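Local coordinates for capsid protein (Penaeus vannamei nodavirus, PDB 5YL0), which forms the shell that encloses the viral genome, the crystallised fragment probably being a protruding domain of the particle surface, at residues I27-G32 against F92-L97; L59-V64 against L97-T102. All coordinates share one frame; numbering follows the deposited sequence.

Contact 1: I27-G32 against F92-L97; sequences IQTVTG and FGTFDL
Val30 lies over one face of the Phe95 ring, its CB 3.8 Å from the ring centroid and displaced toward the rim in a CH-pi contact, while Leu97 CG of the same strand sits in plane at the ring edge. The two methyls of Val30 spread over the ring: CG2 comes to 3.5 Å from Phe95 CE1, and CG1 settles over the CZ-CE2 side. Phe95 reaches this place because its CG stands between the backbone N and the carbonyl carbon (chi1 62°), which folds the ring alongside its cross-strand partner. The other flat group, the Asp96 carboxylate, serves the opposite side of the sheet. Thr29 OG1 donates to Asp96 OD1 at 2.7 Å, arriving from above the carboxylate plane, 47° out of it, and Ile27 CG2 packs against Asp96 CG at 3.7 Å. Gln28 with Leu97 and Val30 with Phe95 are hydrogen-bonded antiparallel pairs, held by two bonds each; Val30 N to Phe95 O, at 2.9 Å, is almost straight. Beyond the last pair the chains stay close but make no further direct backbone bond, and a water joins Gly32 N (2.9 Å) to Phe92 O (2.8 Å). Val30 and Leu97 also meet Phe112 of strand 111-117, and Phe95 and Leu97 meet Leu41 of strand 38-48, while the Gln28 amide is bound by Asn15 O and Ile17 N. The interior face is thus mostly apolar, its one amide satisfied; on the other face a hydroxyl-carboxylate bond links a pair the backbone leaves unbonded, which would help fix the rotation of Asp96.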
ATOM      1  N   ILE B  27       7.786 -14.157 -14.243  1.00 12.32           N
ATOM      2  CA  ILE B  27       7.185 -14.818 -13.092  1.00 12.49           C
ATOM      3  C   ILE B  27       7.955 -14.632 -11.881  1.00 12.38           C
ATOM      4  O   ILE B  27       9.176 -14.937 -11.845  1.00 15.54           O
ATOM      5  CB  ILE B  27       7.066 -16.348 -13.355  1.00 14.33           C
ATOM      6  CG1 ILE B  27       6.218 -16.571 -14.602  1.00 17.15           C
ATOM      7  CG2 ILE B  27       6.502 -17.052 -12.157  1.00 14.11           C
ATOM      8  CD1 ILE B  27       4.866 -15.868 -14.520  1.00 19.18           C
ATOM      9  N   GLN B  28       7.355 -14.180 -10.803  1.00 11.11           N
ATOM     10  CA  GLN B  28       7.916 -14.148  -9.486  1.00 10.67           C
ATOM     11  C   GLN B  28       7.282 -15.226  -8.688  1.00 10.32           C
ATOM     12  O   GLN B  28       6.043 -15.267  -8.561  1.00 11.52           O
ATOM     13  CB  GLN B  28       7.707 -12.793  -8.844  1.00 10.84           C
ATOM     14  CG  GLN B  28       8.097 -12.735  -7.376  1.00 10.99           C
ATOM     15  CD  GLN B  28       8.242 -11.372  -6.798  1.00  9.78           C
ATOM     16  OE1 GLN B  28       7.952 -10.357  -7.493  1.00 10.85           O
ATOM     17  NE2 GLN B  28       8.568 -11.306  -5.548  1.00 10.80           N
ATOM     18  N   THR B  29       8.077 -16.083  -8.074  1.00 11.05           N
ATOM     19  CA  THR B  29       7.578 -17.121  -7.183  1.00 11.54           C
ATOM     20  C   THR B  29       7.815 -16.734  -5.763  1.00 10.46           C
ATOM     21  O   THR B  29       8.917 -16.381  -5.380  1.00 10.97           O
ATOM     22  CB  THR B  29       8.243 -18.510  -7.543  1.00 14.04           C
ATOM     23  OG1 THR B  29       7.935 -18.825  -8.925  1.00 15.01           O
ATOM     24  CG2 THR B  29       7.690 -19.622  -6.586  1.00 13.89           C
ATOM     25  N   VAL B  30       6.816 -16.891  -4.938  1.00 11.29           N
ATOM     26  CA  VAL B  30       6.886 -16.660  -3.550  1.00 11.48           C
ATOM     27  C   VAL B  30       6.809 -18.013  -2.831  1.00 10.71           C
ATOM     28  O   VAL B  30       5.997 -18.805  -3.187  1.00 11.85           O
ATOM     29  CB  VAL B  30       5.721 -15.755  -3.098  1.00 12.47           C
ATOM     30  CG1 VAL B  30       5.726 -15.638  -1.586  1.00 14.50           C
ATOM     31  CG2 VAL B  30       5.828 -14.335  -3.707  1.00 13.79           C
ATOM     32  N   THR B  31       7.647 -18.206  -1.840  1.00 11.44           N
ATOM     33  CA  THR B  31       7.741 -19.492  -1.164  1.00 12.08           C
ATOM     34  C   THR B  31       7.722 -19.280   0.318  1.00 12.69           C
ATOM     35  O   THR B  31       7.785 -18.187   0.838  1.00 14.40           O
ATOM     36  CB  THR B  31       9.058 -20.252  -1.541  1.00 14.59           C
ATOM     37  OG1 THR B  31      10.179 -19.622  -0.903  1.00 15.69           O
ATOM     38  CG2 THR B  31       9.255 -20.305  -3.006  1.00 16.90           C
ATOM     39  N   GLY B  32       7.660 -20.393   1.036  1.00 13.28           N
ATOM     40  CA  GLY B  32       7.831 -20.357   2.464  1.00 14.90           C
ATOM     41  C   GLY B  32       6.593 -20.054   3.231  1.00 15.36           C
ATOM     42  O   GLY B  32       6.661 -19.743   4.428  1.00 18.17           O
ATOM     43  N   PHE B  92       2.715 -26.877  -1.578  1.00 12.84           N
ATOM     44  CA  PHE B  92       4.077 -26.697  -1.204  1.00 11.77           C
ATOM     45  C   PHE B  92       4.336 -25.309  -0.608  1.00 12.53           C
ATOM     46  O   PHE B  92       5.459 -24.946  -0.350  1.00 14.16           O
ATOM     47  CB  PHE B  92       4.988 -26.945  -2.393  1.00 14.00           C
ATOM     48  CG  PHE B  92       4.758 -28.306  -3.041  1.00 16.52           C
ATOM     49  CD1 PHE B  92       5.255 -29.471  -2.485  1.00 18.51           C
ATOM     50  CD2 PHE B  92       4.081 -28.414  -4.226  1.00 17.66           C
ATOM     51  CE1 PHE B  92       4.974 -30.726  -3.114  1.00 18.39           C
ATOM     52  CE2 PHE B  92       3.803 -29.626  -4.814  1.00 17.76           C
ATOM     53  CZ  PHE B  92       4.281 -30.752  -4.249  1.00 19.23           C
ATOM     54  N   GLY B  93       3.275 -24.495  -0.378  1.00 13.46           N
ATOM     55  CA  GLY B  93       3.517 -23.195   0.227  1.00 13.50           C
ATOM     56  C   GLY B  93       4.014 -22.145  -0.712  1.00 10.61           C
ATOM     57  O   GLY B  93       4.580 -21.170  -0.241  1.00 12.01           O
ATOM     58  N   THR B  94       3.726 -22.279  -1.984  1.00 10.87           N
ATOM     59  CA  THR B  94       4.190 -21.286  -2.990  1.00 11.26           C
ATOM     60  C   THR B  94       3.130 -20.780  -3.845  1.00 10.81           C
ATOM     61  O   THR B  94       2.064 -21.377  -4.009  1.00 11.45           O
ATOM     62  CB  THR B  94       5.289 -21.921  -3.877  1.00 12.37           C
ATOM     63  OG1 THR B  94       4.753 -22.571  -5.038  1.00 17.51           O
ATOM     64  CG2 THR B  94       6.207 -22.810  -3.162  1.00 13.16           C
ATOM     65  N   PHE B  95       3.338 -19.606  -4.426  1.00  9.81           N
ATOM     66  CA  PHE B  95       2.481 -19.107  -5.478  1.00 10.54           C
ATOM     67  C   PHE B  95       3.318 -18.280  -6.516  1.00 10.00           C
ATOM     68  O   PHE B  95       4.379 -17.792  -6.179  1.00 10.61           O
ATOM     69  CB  PHE B  95       1.282 -18.271  -4.976  1.00 11.25           C
ATOM     70  CG  PHE B  95       1.629 -17.029  -4.232  1.00 11.58           C
ATOM     71  CD1 PHE B  95       2.039 -15.880  -4.879  1.00 11.20           C
ATOM     72  CD2 PHE B  95       1.514 -16.948  -2.879  1.00 13.19           C
ATOM     73  CE1 PHE B  95       2.389 -14.771  -4.192  1.00 12.19           C
ATOM     74  CE2 PHE B  95       1.837 -15.800  -2.209  1.00 13.37           C
ATOM     75  CZ  PHE B  95       2.224 -14.695  -2.859  1.00 13.55           C
ATOM     76  N   ASP B  96       2.757 -18.079  -7.673  1.00 10.42           N
ATOM     77  CA  ASP B  96       3.418 -17.317  -8.708  1.00 11.25           C
ATOM     78  C   ASP B  96       2.610 -16.035  -9.049  1.00 11.26           C
ATOM     79  O   ASP B  96       1.342 -16.025  -9.151  1.00 10.81           O
ATOM     80  CB  ASP B  96       3.442 -18.156  -9.987  1.00 13.68           C
ATOM     81  CG  ASP B  96       4.456 -19.262  -9.977  1.00 15.13           C
ATOM     82  OD1 ASP B  96       5.278 -19.393  -9.061  1.00 16.05           O
ATOM     83  OD2 ASP B  96       4.381 -20.064 -10.970  1.00 22.00           O
ATOM     84  N   LEU B  97       3.347 -14.987  -9.274  1.00 10.71           N
ATOM     85  CA  LEU B  97       2.875 -13.704  -9.808  1.00  9.79           C
ATOM     86  C   LEU B  97       3.450 -13.437 -11.179  1.00 11.10           C
ATOM     87  O   LEU B  97       4.573 -13.873 -11.480  1.00 12.57           O
ATOM     88  CB  LEU B  97       3.287 -12.539  -8.894  1.00 11.06           C
ATOM     89  CG  LEU B  97       2.877 -12.677  -7.418  1.00 11.46           C
ATOM     90  CD1 LEU B  97       3.422 -11.479  -6.617  1.00 12.26           C
ATOM     91  CD2 LEU B  97       1.400 -12.946  -7.254  1.00 11.41           C
TER
HETATM   92  O   HOH W   1       7.586 -23.199   0.377  1.00 18.58           O

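Contact 2: L59-V64 against L97-T102; sequences LSATPV and LSVVLT
Ser98 O is gripped from two directions: Thr62 N donates to it at 3.1 Å, and a water donates at 2.8 Å. The same water lies 2.8 Å from Thr62 OG1, so that it bridges the threonine hydroxyl, on the face of Ser60, Thr62, Ser98 and Val100, to the backbone carbonyl of Ser98. Thr62 OG1 stands between its own backbone N and carbonyl carbon (chi1 53°), which brings it beside Ser98 CB, 3.8 Å away. Thr62 O in turn accepts from Ser98 N at 2.8 Å, and Ser60 and Val100 exchange a second pair of bonds further along. The eight antiparallel strands of this domain follow the order of a viral jelly roll, in which strands 58-63 and 95-101 are the neighbouring E and H strands of the CHEF sheet. Their other face looks into the sandwich. There Leu59, with CG anti to its N, sends CD1 across to Val99 CG1 at 3.7 Å, the two side chains crossing at a slant; Ala61, small beside Val99, also touches Phe16 and Ile85. At the end of strand 58-63 Pro63 falls in a non-hydrogen-bonded pair with Leu97, where its lack of an N-H costs no bond to this partner strand. Leu97 CD2 rests on Pro63 CA at 3.8 Å, and Pro63 leans on Ile85 and Val87 of strand 79-88.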
ATOM      1  N   LEU B  59       4.956  -0.372 -12.533  1.00  9.59           N
ATOM      2  CA  LEU B  59       4.873  -1.793 -12.281  1.00  9.23           C
ATOM      3  C   LEU B  59       3.418  -2.197 -12.275  1.00  8.72           C
ATOM      4  O   LEU B  59       2.525  -1.469 -11.744  1.00 10.22           O
ATOM      5  CB  LEU B  59       5.529  -2.128 -10.927  1.00  9.52           C
ATOM      6  CG  LEU B  59       5.414  -3.575 -10.480  1.00 11.04           C
ATOM      7  CD1 LEU B  59       6.624  -4.093  -9.748  1.00 12.64           C
ATOM      8  CD2 LEU B  59       4.175  -3.848  -9.614  1.00 11.99           C
ATOM      9  N   SER B  60       3.108  -3.349 -12.811  1.00  9.16           N
ATOM     10  CA  SER B  60       1.836  -4.018 -12.694  1.00 10.27           C
ATOM     11  C   SER B  60       2.082  -5.449 -12.286  1.00  9.78           C
ATOM     12  O   SER B  60       2.994  -6.116 -12.900  1.00 12.59           O
ATOM     13  CB  SER B  60       1.028  -3.916 -13.992  1.00 11.35           C
ATOM     14  OG  SER B  60      -0.265  -4.411 -13.836  1.00 13.33           O
ATOM     15  N   ALA B  61       1.331  -5.986 -11.369  1.00  9.39           N
ATOM     16  CA  ALA B  61       1.504  -7.386 -10.953  1.00  9.61           C
ATOM     17  C   ALA B  61       0.134  -7.984 -10.782  1.00 10.17           C
ATOM     18  O   ALA B  61      -0.863  -7.361 -10.230  1.00 10.27           O
ATOM     19  CB  ALA B  61       2.264  -7.478  -9.637  1.00 10.44           C
ATOM     20  N   THR B  62      -0.019  -9.243 -11.210  1.00 10.33           N
ATOM     21  CA  THR B  62      -1.216 -10.013 -11.066  1.00 11.08           C
ATOM     22  C   THR B  62      -0.818 -11.422 -10.614  1.00 11.12           C
ATOM     23  O   THR B  62       0.338 -11.861 -10.870  1.00 11.66           O
ATOM     24  CB  THR B  62      -1.956 -10.145 -12.436  1.00 12.13           C
ATOM     25  OG1 THR B  62      -1.033 -10.638 -13.415  1.00 13.84           O
ATOM     26  CG2 THR B  62      -2.456  -8.892 -12.883  1.00 13.35           C
ATOM     27  N   PRO B  63      -1.674 -12.141  -9.986  1.00 10.61           N
ATOM     28  CA  PRO B  63      -1.381 -13.556  -9.726  1.00 11.27           C
ATOM     29  C   PRO B  63      -1.567 -14.342 -10.983  1.00 11.45           C
ATOM     30  O   PRO B  63      -2.454 -14.054 -11.816  1.00 12.52           O
ATOM     31  CB  PRO B  63      -2.470 -13.967  -8.707  1.00 11.23           C
ATOM     32  CG  PRO B  63      -3.598 -13.091  -9.053  1.00 10.85           C
ATOM     33  CD  PRO B  63      -3.054 -11.795  -9.568  1.00 11.40           C
ATOM     34  N   VAL B  64      -0.745 -15.362 -11.226  1.00 12.71           N
ATOM     35  CA  VAL B  64      -1.007 -16.300 -12.323  1.00 12.39           C
ATOM     36  C   VAL B  64      -2.386 -16.919 -12.160  1.00 14.33           C
ATOM     37  O   VAL B  64      -3.145 -17.012 -13.157  1.00 16.79           O
ATOM     38  CB  VAL B  64       0.142 -17.333 -12.501  1.00 13.58           C
ATOM     39  CG1 VAL B  64      -0.197 -18.434 -13.526  1.00 14.41           C
ATOM     40  CG2 VAL B  64       1.443 -16.643 -12.807  1.00 14.22           C
ATOM     41  N   LEU B  97       3.347 -14.987  -9.274  1.00 10.71           N
ATOM     42  CA  LEU B  97       2.875 -13.704  -9.808  1.00  9.79           C
ATOM     43  C   LEU B  97       3.450 -13.437 -11.179  1.00 11.10           C
ATOM     44  O   LEU B  97       4.573 -13.873 -11.480  1.00 12.57           O
ATOM     45  CB  LEU B  97       3.287 -12.539  -8.894  1.00 11.06           C
ATOM     46  CG  LEU B  97       2.877 -12.677  -7.418  1.00 11.46           C
ATOM     47  CD1 LEU B  97       3.422 -11.479  -6.617  1.00 12.26           C
ATOM     48  CD2 LEU B  97       1.400 -12.946  -7.254  1.00 11.41           C
ATOM     49  N   SER B  98       2.769 -12.671 -11.986  1.00 10.35           N
ATOM     50  CA  SER B  98       3.289 -12.141 -13.252  1.00 11.19           C
ATOM     51  C   SER B  98       3.547 -10.648 -13.038  1.00 10.25           C
ATOM     52  O   SER B  98       2.589  -9.862 -12.735  1.00 11.58           O
ATOM     53  CB  SER B  98       2.285 -12.345 -14.317  1.00 12.46           C
ATOM     54  OG  SER B  98       2.763 -11.968 -15.605  1.00 16.20           O
ATOM     55  N   VAL B  99       4.795 -10.209 -13.240  1.00 10.18           N
ATOM     56  CA  VAL B  99       5.197  -8.799 -12.881  1.00 10.66           C
ATOM     57  C   VAL B  99       5.727  -8.150 -14.133  1.00 10.30           C
ATOM     58  O   VAL B  99       6.592  -8.750 -14.850  1.00 11.64           O
ATOM     59  CB  VAL B  99       6.312  -8.882 -11.827  1.00 10.87           C
ATOM     60  CG1 VAL B  99       6.703  -7.408 -11.488  1.00 11.91           C
ATOM     61  CG2 VAL B  99       5.831  -9.582 -10.570  1.00 11.61           C
ATOM     62  N   VAL B 100       5.245  -6.970 -14.465  1.00 10.29           N
ATOM     63  CA  VAL B 100       5.644  -6.248 -15.685  1.00 11.28           C
ATOM     64  C   VAL B 100       6.076  -4.841 -15.302  1.00  9.56           C
ATOM     65  O   VAL B 100       5.329  -4.132 -14.545  1.00 11.16           O
ATOM     66  CB  VAL B 100       4.456  -6.102 -16.637  1.00 15.38           C
ATOM     67  CG1 VAL B 100       4.848  -5.277 -17.860  1.00 15.60           C
ATOM     68  CG2 VAL B 100       3.722  -7.350 -17.079  1.00 18.29           C
ATOM     69  N   LEU B 101       7.238  -4.466 -15.798  1.00  9.71           N
ATOM     70  CA  LEU B 101       7.715  -3.074 -15.659  1.00 11.40           C
ATOM     71  C   LEU B 101       7.608  -2.439 -17.002  1.00 10.66           C
ATOM     72  O   LEU B 101       8.170  -3.009 -18.015  1.00 12.57           O
ATOM     73  CB  LEU B 101       9.224  -3.091 -15.314  1.00 14.31           C
ATOM     74  CG  LEU B 101       9.654  -2.855 -13.885  1.00 19.33           C
ATOM     75  CD1 LEU B 101      11.206  -2.864 -13.915  1.00 16.95           C
ATOM     76  CD2 LEU B 101       9.157  -1.484 -13.402  1.00 17.43           C
ATOM     77  N   THR B 102       6.964  -1.315 -17.152  1.00 10.23           N
ATOM     78  CA  THR B 102       6.831  -0.688 -18.429  1.00 10.86           C
ATOM     79  C   THR B 102       8.133  -0.251 -19.032  1.00 10.73           C
ATOM     80  O   THR B 102       8.306  -0.449 -20.292  1.00 12.81           O
ATOM     81  CB  THR B 102       5.853   0.459 -18.310  1.00 11.20           C
ATOM     82  OG1 THR B 102       4.636  -0.033 -17.787  1.00 12.70           O
ATOM     83  CG2 THR B 102       5.600   1.174 -19.676  1.00 12.90           C
TER
HETATM   84  O   HOH W   2       0.775  -8.846 -14.629  1.00 14.78           O

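Contacts 1 and 2 lie on the two edges of strand 95-101, which pairs with strand 26-30 in the first and with strand 58-63 in the second; their centres are 13 Å apart and Leu97 belongs to both. Along the chain the segments alternate, 27-32, 59-64, 92-97 and 97-102, so a late strand is inserted between two earlier ones, as jelly-roll topology demands. Further ties join them: a probable hydrogen bond from Val64 N to Asp96 O, Ile27 CD1 against Val64 CG2, and Gln28 OE1 beside Val99 CG2. Together they join three neighbouring strands of one sheet, from 26-30, an outermost strand within this chain, inward.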